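CS6 fimbrial subunit B, CS6 fimbrial subunit A (PDB 4B9G) probably serves as a structural subunit of the CS6 fimbriae that enterotoxigenic Escherichia coli uses for adhesion, here completed by a fused donor strand from subunit A. Local coordinates at residues 88-93 and 107-112. Numbering follows the deposited sequence.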
loop_
_atom_site.group_PDB
_atom_site.type_symbol
_atom_site.label_atom_id
_atom_site.label_comp_id
_atom_site.label_asym_id
_atom_site.label_seq_id
_atom_site.Cartn_x
_atom_site.Cartn_y
_atom_site.Cartn_z
ATOM N N SER A 88 -11.944 -4.128 1.569
ATOM C CA SER A 88 -12.799 -5.320 1.599
ATOM C C SER A 88 -11.979 -6.526 2.015
ATOM O O SER A 88 -10.759 -6.553 1.868
ATOM C CB SER A 88 -13.489 -5.592 0.263
ATOM O OG SER A 88 -12.529 -5.983 -0.692
ATOM N N GLY A 89 -12.683 -7.533 2.526
ATOM C CA GLY A 89 -12.096 -8.790 2.968
ATOM C C GLY A 89 -12.071 -8.894 4.488
ATOM O O GLY A 89 -11.706 -7.936 5.171
ATOM N N ALA A 90 -12.443 -10.034 5.053
ATOM C CA ALA A 90 -12.606 -10.150 6.503
ATOM C C ALA A 90 -11.282 -10.173 7.270
ATOM O O ALA A 90 -10.330 -10.855 6.867
ATOM C CB ALA A 90 -13.398 -11.402 6.829
ATOM N N GLY A 91 -11.227 -9.464 8.393
ATOM C CA GLY A 91 -10.090 -9.568 9.288
ATOM C C GLY A 91 -9.753 -8.280 10.019
ATOM O O GLY A 91 -10.179 -7.196 9.620
ATOM N N LYS A 92 -8.922 -8.421 11.054
ATOM C CA LYS A 92 -8.584 -7.368 11.993
ATOM C C LYS A 92 -7.370 -6.560 11.508
ATOM O O LYS A 92 -6.257 -6.709 12.044
ATOM C CB LYS A 92 -8.315 -7.975 13.388
ATOM C CG LYS A 92 -9.548 -8.676 13.967
ATOM C CD LYS A 92 -9.311 -9.418 15.299
ATOM C CE LYS A 92 -10.589 -10.156 15.740
ATOM N NZ LYS A 92 -10.429 -10.939 16.980
ATOM N N PHE A 93 -7.619 -5.680 10.525
ATOM C CA PHE A 93 -6.610 -4.733 9.981
ATOM C C PHE A 93 -6.957 -3.286 10.368
ATOM O O PHE A 93 -8.002 -2.767 9.989
ATOM C CB PHE A 93 -6.535 -4.840 8.439
ATOM C CG PHE A 93 -5.440 -3.993 7.792
ATOM C CD1 PHE A 93 -4.153 -4.473 7.654
ATOM C CD2 PHE A 93 -5.716 -2.736 7.296
ATOM C CE1 PHE A 93 -3.167 -3.707 7.065
ATOM C CE2 PHE A 93 -4.738 -1.972 6.700
ATOM C CZ PHE A 93 -3.468 -2.453 6.569
ATOM N N THR A 107 -10.384 -16.097 -0.629
ATOM C CA THR A 107 -11.215 -14.934 -0.656
ATOM C C THR A 107 -10.405 -13.719 -1.048
ATOM O O THR A 107 -9.195 -13.680 -0.959
ATOM C CB THR A 107 -11.874 -14.644 0.639
ATOM O OG1 THR A 107 -10.899 -14.237 1.543
ATOM C CG2 THR A 107 -12.557 -15.751 1.144
ATOM N N SER A 108 -11.128 -12.718 -1.480
ATOM C CA SER A 108 -10.469 -11.549 -2.065
ATOM C C SER A 108 -10.417 -10.362 -1.089
ATOM O O SER A 108 -11.334 -10.146 -0.296
ATOM C CB SER A 108 -11.185 -11.147 -3.355
ATOM O OG SER A 108 -10.878 -12.035 -4.420
ATOM N N TYR A 109 -9.327 -9.603 -1.177
ATOM C CA TYR A 109 -9.089 -8.420 -0.353
ATOM C C TYR A 109 -8.756 -7.238 -1.255
ATOM O O TYR A 109 -8.072 -7.379 -2.281
ATOM C CB TYR A 109 -7.912 -8.660 0.628
ATOM C CG TYR A 109 -8.276 -9.601 1.737
ATOM C CD1 TYR A 109 -8.436 -10.958 1.493
ATOM C CD2 TYR A 109 -8.575 -9.127 3.013
ATOM C CE1 TYR A 109 -8.841 -11.824 2.499
ATOM C CE2 TYR A 109 -8.996 -9.997 4.025
ATOM C CZ TYR A 109 -9.153 -11.341 3.750
ATOM O OH TYR A 109 -9.588 -12.214 4.719
ATOM N N THR A 110 -9.230 -6.062 -0.870
ATOM C CA THR A 110 -8.859 -4.838 -1.549
ATOM C C THR A 110 -8.378 -3.823 -0.534
ATOM O O THR A 110 -8.835 -3.803 0.613
ATOM C CB THR A 110 -9.997 -4.240 -2.391
ATOM O OG1 THR A 110 -11.067 -3.852 -1.535
ATOM C CG2 THR A 110 -10.478 -5.234 -3.460
ATOM N N PHE A 111 -7.438 -2.991 -0.967
ATOM C CA PHE A 111 -6.841 -1.949 -0.145
ATOM C C PHE A 111 -6.687 -0.694 -0.995
ATOM O O PHE A 111 -6.631 -0.772 -2.238
ATOM C CB PHE A 111 -5.455 -2.364 0.385
ATOM C CG PHE A 111 -5.443 -3.662 1.170
ATOM C CD1 PHE A 111 -5.394 -4.890 0.519
ATOM C CD2 PHE A 111 -5.444 -3.649 2.569
ATOM C CE1 PHE A 111 -5.371 -6.061 1.231
ATOM C CE2 PHE A 111 -5.418 -4.835 3.294
ATOM C CZ PHE A 111 -5.371 -6.041 2.630
ATOM N N SER A 112 -6.591 0.464 -0.418
ATOM C CA SER A 112 -6.400 1.739 -0.973
ATOM C C SER A 112 -5.236 2.490 -0.302
ATOM O O SER A 112 -5.095 2.439 0.923
ATOM C CB SER A 112 -7.691 2.542 -0.991
ATOM O OG SER A 112 -8.082 2.635 0.270
HETATM O O HOH W 1 -12.775 -12.449 3.458
#
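Tyr-109 reaches from its strand across the start of the 88-93 loop, and one side of it, from CB to OH, runs along the backbone of 88-90. Tyr-109 CB lies 3.8 Å from Ser-88 O, and CG lies near that oxygen and Gly-89 CA. With CG anti to the carbonyl carbon and beside the backbone N (chi1 -72°), the ring is carried over Gly-89, whose CA makes a CH-pi contact off-centre on one face, 3.5 Å from Tyr-109 CD2. Farther out, Tyr-109 CE2 comes within 3.3 Å of Gly-89 C, and CZ approaches Ala-90 N and O. At the tip, the hydroxyl donates a short bond of 2.6 Å from Tyr-109 OH to Ala-90 O, meeting it in the carbonyl plane on a lone pair; Lys-104 N also bonds this hydroxyl. Glycine suits position 89 twice over: lacking a side chain, it lays its CA against the ring, and it tolerates a positive phi (107°).

Strand 79-88 ends here at an antiparallel hydrogen-bonded pair, Ser-88 with Thr-110, in the CssB part of the fusion, consistent with the Ig-like pilin fold completed by a donor strand, here engineered from CssA. Strand 108-119 pairs on its other edge with strand 37-44. Ser-88 N gives a bond of 3.3 Å to Thr-110 O, and Thr-110 N returns one to Ser-88 O. Ser-88 OG and Thr-110 OG1 are hydrogen-bonded at 2.7 Å on their shared face, where short hydroxyl side chains suit because each reaches the other directly.

On the tyrosine's side of strand 108-119, buried Phe-111 turns its edge to the face of the loop residue Phe-93, planes at 75°; large apolar rings suit this side, where Ile-54 touches both. A water accepts from Ala-90 N and donates to Thr-107 OG1.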